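Local coordinates for ankyrin repeat domain protein (Legionella pneumophila subsp. pneumophila, PDB 6MCA), which is a bacterial effector with ankyrin repeats and a cysteine protease-like region, delivered into host cells, where it interacts with the LARP7 component of the 7SK snRNP complex, at residues Val271-Arg282 with Ala354-Leu365. Numbering follows the deposited sequence.
Sequences VRYHQWWAKIDR and AVVPVAYSMQEL
Val271, Tyr273, Trp276, Ala278 and Ile280 pack against helix 355-364 in a buried, mostly apolar contact between a beta hairpin and a helix, within the part of the molecule that carries the five-stranded antiparallel sheet. The helix lies nearly along the strands, 19° from the direction of 271-273, and no direct hydrogen bond links the two segments. Met362 makes the broadest contact. Its chain bends at the last torsion (chi3 69°), which brings the sulfur and methyl up against the hairpin face, across both strands: SD lies 3.5 Å from Ala278 CB, while CE also touches CB of both Tyr273 and Trp276 and comes to rest 3.4 Å from Val271 O. Toward the N-terminal end of the helix, Ile280 and Val358 meet tip to tip, Ile280 CD1 being 3.7 Å from Val358 CG2, and Ala354 CB sits against Ile280 CG2. Near the hairpin's type II' turn, two aromatic rings grip the other end of the helix. Leu365 CD1 stands almost squarely over the five-membered ring of Trp276, 3.5 Å from its centroid, while Gln363 CG lies over one face of Tyr273, displaced toward the rim. The ring of Tyr273, swung opposite its own backbone N (chi1 -179°), reaches out beside the helix backbone at Met362 O and Gln363 CA, and His274 CD2 lies over the opposite face, also toward its rim. A water bridges the polar ends, donating to Gln363 OE1 at 2.8 Å and bonding to Tyr273 OH. The Gln363 amide is also held by Asn220 and Tyr217, and the Arg282 guanidinium, beside Ala354, bonds to Ser340, Ala350 and Tyr380. Thus aliphatic, thioether and CH-pi contacts join helix to sheet, and the direct polar bonds of Gln363 and Arg282 tie this layer to its surroundings.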
ATOM      1  N   VAL A 271      -3.727  -8.437  15.504  1.00 25.08           N
ATOM      2  CA  VAL A 271      -3.973  -7.241  16.298  1.00 20.76           C
ATOM      3  C   VAL A 271      -3.853  -7.605  17.769  1.00 24.34           C
ATOM      4  O   VAL A 271      -4.507  -8.539  18.237  1.00 26.48           O
ATOM      5  CB  VAL A 271      -5.356  -6.624  16.008  1.00 25.90           C
ATOM      6  CG1 VAL A 271      -5.560  -5.381  16.856  1.00 21.70           C
ATOM      7  CG2 VAL A 271      -5.495  -6.291  14.532  1.00 20.72           C
ATOM      8  N   ARG A 272      -3.014  -6.874  18.491  1.00 22.41           N
ATOM      9  CA  ARG A 272      -2.889  -7.007  19.934  1.00 22.33           C
ATOM     10  C   ARG A 272      -3.478  -5.764  20.582  1.00 24.46           C
ATOM     11  O   ARG A 272      -3.123  -4.642  20.211  1.00 26.16           O
ATOM     12  CB  ARG A 272      -1.425  -7.191  20.342  1.00 22.31           C
ATOM     13  CG  ARG A 272      -1.205  -7.535  21.811  1.00 24.55           C
ATOM     14  CD  ARG A 272      -1.020  -6.289  22.671  1.00 24.59           C
ATOM     15  NE  ARG A 272      -0.845  -6.628  24.079  1.00 30.82           N
ATOM     16  CZ  ARG A 272       0.328  -6.645  24.701  1.00 45.66           C
ATOM     17  NH1 ARG A 272       1.436  -6.329  24.042  1.00 36.79           N
ATOM     18  NH2 ARG A 272       0.394  -6.974  25.984  1.00 45.43           N
ATOM     19  N   TYR A 273      -4.384  -5.959  21.535  1.00 28.15           N
ATOM     20  CA  TYR A 273      -4.934  -4.855  22.316  1.00 23.53           C
ATOM     21  C   TYR A 273      -5.055  -5.326  23.756  1.00 17.78           C
ATOM     22  O   TYR A 273      -5.962  -6.099  24.081  1.00 25.67           O
ATOM     23  CB  TYR A 273      -6.286  -4.391  21.778  1.00 23.02           C
ATOM     24  CG  TYR A 273      -6.859  -3.226  22.554  1.00 32.70           C
ATOM     25  CD1 TYR A 273      -6.315  -1.953  22.434  1.00 32.55           C
ATOM     26  CD2 TYR A 273      -7.937  -3.400  23.413  1.00 37.26           C
ATOM     27  CE1 TYR A 273      -6.829  -0.886  23.145  1.00 30.38           C
ATOM     28  CE2 TYR A 273      -8.459  -2.336  24.128  1.00 28.13           C
ATOM     29  CZ  TYR A 273      -7.901  -1.082  23.990  1.00 45.05           C
ATOM     30  OH  TYR A 273      -8.416  -0.020  24.697  1.00 39.00           O
ATOM     31  N   HIS A 274      -4.144  -4.857  24.609  1.00 30.38           N
ATOM     32  CA  HIS A 274      -4.076  -5.284  26.002  1.00 32.60           C
ATOM     33  C   HIS A 274      -3.977  -6.803  26.083  1.00 31.58           C
ATOM     34  O   HIS A 274      -3.030  -7.393  25.552  1.00 25.74           O
ATOM     35  CB  HIS A 274      -5.281  -4.760  26.784  1.00 31.29           C
ATOM     36  CG  HIS A 274      -5.376  -3.265  26.814  1.00 40.61           C
ATOM     37  ND1 HIS A 274      -4.264  -2.449  26.801  1.00 56.85           N
ATOM     38  CD2 HIS A 274      -6.447  -2.439  26.855  1.00 49.82           C
ATOM     39  CE1 HIS A 274      -4.648  -1.185  26.832  1.00 43.66           C
ATOM     40  NE2 HIS A 274      -5.968  -1.152  26.865  1.00 47.18           N
ATOM     41  N   GLN A 275      -4.947  -7.448  26.726  1.00 24.23           N
ATOM     42  CA  GLN A 275      -4.924  -8.895  26.891  1.00 30.23           C
ATOM     43  C   GLN A 275      -5.591  -9.639  25.738  1.00 25.33           C
ATOM     44  O   GLN A 275      -5.776 -10.857  25.830  1.00 29.28           O
ATOM     45  CB  GLN A 275      -5.590  -9.290  28.213  1.00 28.85           C
ATOM     46  CG  GLN A 275      -7.112  -9.231  28.198  1.00 28.23           C
ATOM     47  CD  GLN A 275      -7.653  -7.868  28.581  1.00 53.55           C
ATOM     48  OE1 GLN A 275      -7.032  -6.841  28.308  1.00 39.07           O
ATOM     49  NE2 GLN A 275      -8.814  -7.852  29.225  1.00 42.42           N
ATOM     50  N   TRP A 276      -5.940  -8.946  24.657  1.00 19.84           N
ATOM     51  CA  TRP A 276      -6.656  -9.546  23.541  1.00 19.72           C
ATOM     52  C   TRP A 276      -5.758  -9.645  22.315  1.00 27.14           C
ATOM     53  O   TRP A 276      -4.940  -8.757  22.055  1.00 23.12           O
ATOM     54  CB  TRP A 276      -7.912  -8.740  23.203  1.00 26.77           C
ATOM     55  CG  TRP A 276      -8.819  -8.562  24.374  1.00 34.11           C
ATOM     56  CD1 TRP A 276      -9.034  -7.414  25.078  1.00 32.05           C
ATOM     57  CD2 TRP A 276      -9.627  -9.571  24.991  1.00 28.03           C
ATOM     58  NE1 TRP A 276      -9.932  -7.644  26.092  1.00 41.07           N
ATOM     59  CE2 TRP A 276     -10.310  -8.961  26.062  1.00 33.44           C
ATOM     60  CE3 TRP A 276      -9.840 -10.929  24.742  1.00 27.79           C
ATOM     61  CZ2 TRP A 276     -11.193  -9.661  26.880  1.00 32.23           C
ATOM     62  CZ3 TRP A 276     -10.716 -11.623  25.555  1.00 25.48           C
ATOM     63  CH2 TRP A 276     -11.381 -10.989  26.610  1.00 34.40           C
ATOM     64  N   TRP A 277      -5.932 -10.728  21.561  1.00 24.99           N
ATOM     65  CA  TRP A 277      -5.169 -11.007  20.353  1.00 13.57           C
ATOM     66  C   TRP A 277      -6.151 -11.402  19.262  1.00 21.54           C
ATOM     67  O   TRP A 277      -7.183 -12.006  19.545  1.00 23.16           O
ATOM     68  CB  TRP A 277      -4.147 -12.123  20.612  1.00 14.81           C
ATOM     69  CG  TRP A 277      -3.334 -12.555  19.430  1.00 15.57           C
ATOM     70  CD1 TRP A 277      -3.671 -13.497  18.501  1.00 19.80           C
ATOM     71  CD2 TRP A 277      -2.028 -12.087  19.069  1.00 23.31           C
ATOM     72  NE1 TRP A 277      -2.661 -13.634  17.577  1.00 23.84           N
ATOM     73  CE2 TRP A 277      -1.642 -12.780  17.904  1.00 20.48           C
ATOM     74  CE3 TRP A 277      -1.151 -11.143  19.614  1.00 16.46           C
ATOM     75  CZ2 TRP A 277      -0.416 -12.560  17.276  1.00 24.84           C
ATOM     76  CZ3 TRP A 277       0.065 -10.925  18.987  1.00 19.03           C
ATOM     77  CH2 TRP A 277       0.420 -11.630  17.830  1.00 17.67           C
ATOM     78  N   ALA A 278      -5.855 -11.038  18.020  1.00 20.47           N
ATOM     79  CA  ALA A 278      -6.789 -11.296  16.934  1.00 16.88           C
ATOM     80  C   ALA A 278      -6.029 -11.695  15.683  1.00 23.94           C
ATOM     81  O   ALA A 278      -5.048 -11.041  15.317  1.00 23.46           O
ATOM     82  CB  ALA A 278      -7.661 -10.072  16.642  1.00 15.32           C
ATOM     83  N   LYS A 279      -6.497 -12.757  15.036  1.00 22.80           N
ATOM     84  CA  LYS A 279      -5.971 -13.207  13.756  1.00 22.69           C
ATOM     85  C   LYS A 279      -7.004 -12.944  12.669  1.00 22.33           C
ATOM     86  O   LYS A 279      -8.186 -13.285  12.827  1.00 19.74           O
ATOM     87  CB  LYS A 279      -5.602 -14.691  13.793  1.00 21.42           C
ATOM     88  CG  LYS A 279      -5.051 -15.209  12.472  1.00 21.21           C
ATOM     89  CD  LYS A 279      -4.410 -16.577  12.624  1.00 34.92           C
ATOM     90  CE  LYS A 279      -5.430 -17.618  13.040  1.00 33.90           C
ATOM     91  NZ  LYS A 279      -4.852 -18.992  13.024  1.00 36.89           N
ATOM     92  N   ILE A 280      -6.546 -12.337  11.576  1.00 21.61           N
ATOM     93  CA  ILE A 280      -7.363 -11.969  10.430  1.00 16.86           C
ATOM     94  C   ILE A 280      -6.725 -12.604   9.204  1.00 21.95           C
ATOM     95  O   ILE A 280      -5.595 -12.252   8.826  1.00 26.33           O
ATOM     96  CB  ILE A 280      -7.467 -10.447  10.261  1.00 16.88           C
ATOM     97  CG1 ILE A 280      -7.921  -9.789  11.565  1.00 18.40           C
ATOM     98  CG2 ILE A 280      -8.400 -10.105   9.109  1.00 13.49           C
ATOM     99  CD1 ILE A 280      -7.645  -8.304  11.622  1.00 19.91           C
ATOM    100  N   ASP A 281      -7.445 -13.544   8.590  1.00 18.42           N
ATOM    101  CA  ASP A 281      -7.019 -14.180   7.345  1.00 23.78           C
ATOM    102  C   ASP A 281      -8.294 -14.566   6.598  1.00 27.17           C
ATOM    103  O   ASP A 281      -8.914 -15.586   6.911  1.00 26.25           O
ATOM    104  CB  ASP A 281      -6.134 -15.390   7.610  1.00 17.62           C
ATOM    105  CG  ASP A 281      -5.568 -15.993   6.335  1.00 37.00           C
ATOM    106  OD1 ASP A 281      -5.819 -15.437   5.243  1.00 31.73           O
ATOM    107  OD2 ASP A 281      -4.870 -17.025   6.425  1.00 46.68           O
ATOM    108  N   ARG A 282      -8.676 -13.744   5.625  1.00 24.03           N
ATOM    109  CA  ARG A 282      -9.906 -13.942   4.870  1.00 24.97           C
ATOM    110  C   ARG A 282      -9.723 -14.865   3.672  1.00 31.31           C
ATOM    111  O   ARG A 282     -10.654 -15.017   2.875  1.00 30.28           O
ATOM    112  CB  ARG A 282     -10.455 -12.590   4.408  1.00 28.37           C
ATOM    113  CG  ARG A 282     -10.616 -11.582   5.533  1.00 35.60           C
ATOM    114  CD  ARG A 282     -10.851 -10.178   4.998  1.00 24.22           C
ATOM    115  NE  ARG A 282     -12.170 -10.036   4.387  1.00 31.00           N
ATOM    116  CZ  ARG A 282     -12.739  -8.867   4.108  1.00 33.20           C
ATOM    117  NH1 ARG A 282     -13.943  -8.830   3.555  1.00 27.44           N
ATOM    118  NH2 ARG A 282     -12.107  -7.736   4.389  1.00 24.84           N
ATOM    119  N   ALA A 354      -9.615  -5.329   6.951  1.00 23.97           N
ATOM    120  CA  ALA A 354     -10.400  -5.860   8.060  1.00 17.98           C
ATOM    121  C   ALA A 354      -9.822  -5.512   9.424  1.00 17.64           C
ATOM    122  O   ALA A 354     -10.498  -5.735  10.433  1.00 20.21           O
ATOM    123  CB  ALA A 354     -10.531  -7.379   7.930  1.00 23.81           C
ATOM    124  N   VAL A 355      -8.601  -4.974   9.484  1.00 20.12           N
ATOM    125  CA  VAL A 355      -8.006  -4.605  10.766  1.00 16.83           C
ATOM    126  C   VAL A 355      -8.838  -3.538  11.467  1.00 23.97           C
ATOM    127  O   VAL A 355      -8.937  -3.529  12.701  1.00 25.39           O
ATOM    128  CB  VAL A 355      -6.548  -4.145  10.555  1.00 28.82           C
ATOM    129  CG1 VAL A 355      -6.016  -3.430  11.789  1.00 16.14           C
ATOM    130  CG2 VAL A 355      -5.664  -5.330  10.205  1.00 20.28           C
ATOM    131  N   VAL A 356      -9.465  -2.646  10.706  1.00 19.93           N
ATOM    132  CA  VAL A 356     -10.200  -1.515  11.273  1.00 24.46           C
ATOM    133  C   VAL A 356     -11.384  -2.005  12.106  1.00 22.25           C
ATOM    134  O   VAL A 356     -11.445  -1.688  13.306  1.00 23.98           O
ATOM    135  CB  VAL A 356     -10.638  -0.530  10.173  1.00 30.13           C
ATOM    136  CG1 VAL A 356     -11.555   0.538  10.747  1.00 26.13           C
ATOM    137  CG2 VAL A 356      -9.423   0.098   9.504  1.00 17.83           C
ATOM    138  N   PRO A 357     -12.336  -2.776  11.556  1.00 16.76           N
ATOM    139  CA  PRO A 357     -13.446  -3.237  12.407  1.00 19.23           C
ATOM    140  C   PRO A 357     -13.000  -4.159  13.525  1.00 19.69           C
ATOM    141  O   PRO A 357     -13.573  -4.112  14.620  1.00 25.59           O
ATOM    142  CB  PRO A 357     -14.378  -3.954  11.419  1.00 20.32           C
ATOM    143  CG  PRO A 357     -13.501  -4.365  10.306  1.00 23.20           C
ATOM    144  CD  PRO A 357     -12.476  -3.282  10.176  1.00 17.15           C
ATOM    145  N   VAL A 358     -11.979  -4.984  13.290  1.00 24.57           N
ATOM    146  CA  VAL A 358     -11.503  -5.894  14.328  1.00 17.16           C
ATOM    147  C   VAL A 358     -10.906  -5.111  15.492  1.00 19.40           C
ATOM    148  O   VAL A 358     -11.214  -5.377  16.661  1.00 24.88           O
ATOM    149  CB  VAL A 358     -10.493  -6.895  13.741  1.00 22.67           C
ATOM    150  CG1 VAL A 358      -9.887  -7.746  14.843  1.00 16.89           C
ATOM    151  CG2 VAL A 358     -11.170  -7.769  12.705  1.00 20.35           C
ATOM    152  N   ALA A 359     -10.041  -4.138  15.193  1.00 18.97           N
ATOM    153  CA  ALA A 359      -9.443  -3.331  16.253  1.00 31.21           C
ATOM    154  C   ALA A 359     -10.500  -2.504  16.976  1.00 22.45           C
ATOM    155  O   ALA A 359     -10.435  -2.332  18.201  1.00 32.47           O
ATOM    156  CB  ALA A 359      -8.350  -2.430  15.679  1.00 16.12           C
ATOM    157  N   TYR A 360     -11.491  -1.997  16.238  1.00 22.30           N
ATOM    158  CA  TYR A 360     -12.601  -1.296  16.877  1.00 20.93           C
ATOM    159  C   TYR A 360     -13.323  -2.200  17.872  1.00 22.55           C
ATOM    160  O   TYR A 360     -13.531  -1.829  19.036  1.00 32.43           O
ATOM    161  CB  TYR A 360     -13.571  -0.778  15.813  1.00 28.51           C
ATOM    162  CG  TYR A 360     -14.551   0.246  16.335  1.00 37.03           C
ATOM    163  CD1 TYR A 360     -15.679  -0.145  17.046  1.00 34.27           C
ATOM    164  CD2 TYR A 360     -14.348   1.603  16.121  1.00 39.29           C
ATOM    165  CE1 TYR A 360     -16.573   0.783  17.532  1.00 44.20           C
ATOM    166  CE2 TYR A 360     -15.241   2.540  16.602  1.00 45.82           C
ATOM    167  CZ  TYR A 360     -16.351   2.123  17.306  1.00 50.13           C
ATOM    168  OH  TYR A 360     -17.243   3.046  17.790  1.00 64.22           O
ATOM    169  N   SER A 361     -13.709  -3.400  17.427  1.00 22.41           N
ATOM    170  CA  SER A 361     -14.400  -4.338  18.307  1.00 27.05           C
ATOM    171  C   SER A 361     -13.557  -4.674  19.529  1.00 20.64           C
ATOM    172  O   SER A 361     -14.075  -4.747  20.649  1.00 30.93           O
ATOM    173  CB  SER A 361     -14.757  -5.613  17.543  1.00 25.58           C
ATOM    174  OG  SER A 361     -15.773  -5.371  16.588  1.00 46.13           O
ATOM    175  N   MET A 362     -12.253  -4.884  19.334  1.00 22.38           N
ATOM    176  CA  MET A 362     -11.386  -5.205  20.462  1.00 24.41           C
ATOM    177  C   MET A 362     -11.322  -4.050  21.450  1.00 31.15           C
ATOM    178  O   MET A 362     -11.234  -4.265  22.666  1.00 32.86           O
ATOM    179  CB  MET A 362      -9.988  -5.568  19.965  1.00 23.21           C
ATOM    180  CG  MET A 362      -9.936  -6.875  19.203  1.00 21.08           C
ATOM    181  SD  MET A 362      -8.346  -7.130  18.402  1.00 26.69           S
ATOM    182  CE  MET A 362      -7.289  -7.397  19.823  1.00 20.34           C
ATOM    183  N   GLN A 363     -11.366  -2.813  20.951  1.00 33.03           N
ATOM    184  CA  GLN A 363     -11.456  -1.671  21.854  1.00 28.34           C
ATOM    185  C   GLN A 363     -12.787  -1.645  22.592  1.00 35.79           C
ATOM    186  O   GLN A 363     -12.851  -1.171  23.733  1.00 32.29           O
ATOM    187  CB  GLN A 363     -11.262  -0.367  21.088  1.00 28.17           C
ATOM    188  CG  GLN A 363      -9.840  -0.113  20.648  1.00 31.89           C
ATOM    189  CD  GLN A 363      -9.703   1.190  19.895  1.00 26.87           C
ATOM    190  OE1 GLN A 363      -9.394   2.228  20.481  1.00 37.85           O
ATOM    191  NE2 GLN A 363      -9.940   1.146  18.588  1.00 19.30           N
ATOM    192  N   GLU A 364     -13.856  -2.143  21.962  1.00 48.66           N
ATOM    193  CA  GLU A 364     -15.167  -2.116  22.606  1.00 46.00           C
ATOM    194  C   GLU A 364     -15.211  -2.986  23.859  1.00 43.93           C
ATOM    195  O   GLU A 364     -16.029  -2.739  24.752  1.00 49.35           O
ATOM    196  CB  GLU A 364     -16.249  -2.560  21.622  1.00 45.24           C
ATOM    197  CG  GLU A 364     -16.572  -1.539  20.543  1.00 58.40           C
ATOM    198  CD  GLU A 364     -17.622  -0.535  20.980  1.00 87.92           C
ATOM    199  OE1 GLU A 364     -17.538  -0.035  22.122  1.00 85.78           O
ATOM    200  OE2 GLU A 364     -18.536  -0.246  20.177  1.00 87.96           O
ATOM    201  N   LEU A 365     -14.357  -4.000  23.943  1.00 39.22           N
ATOM    202  CA  LEU A 365     -14.332  -4.892  25.100  1.00 53.01           C
ATOM    203  C   LEU A 365     -13.990  -4.141  26.384  1.00 52.34           C
ATOM    204  O   LEU A 365     -13.846  -4.743  27.449  1.00 70.74           O
ATOM    205  CB  LEU A 365     -13.333  -6.030  24.880  1.00 35.05           C
ATOM    206  CG  LEU A 365     -13.623  -6.978  23.716  1.00 45.69           C
ATOM    207  CD1 LEU A 365     -12.442  -7.901  23.468  1.00 35.60           C
ATOM    208  CD2 LEU A 365     -14.885  -7.780  23.986  1.00 43.65           C
TER
HETATM  209  O   HOH W   1      -9.178   2.471  23.262  1.00 49.15           O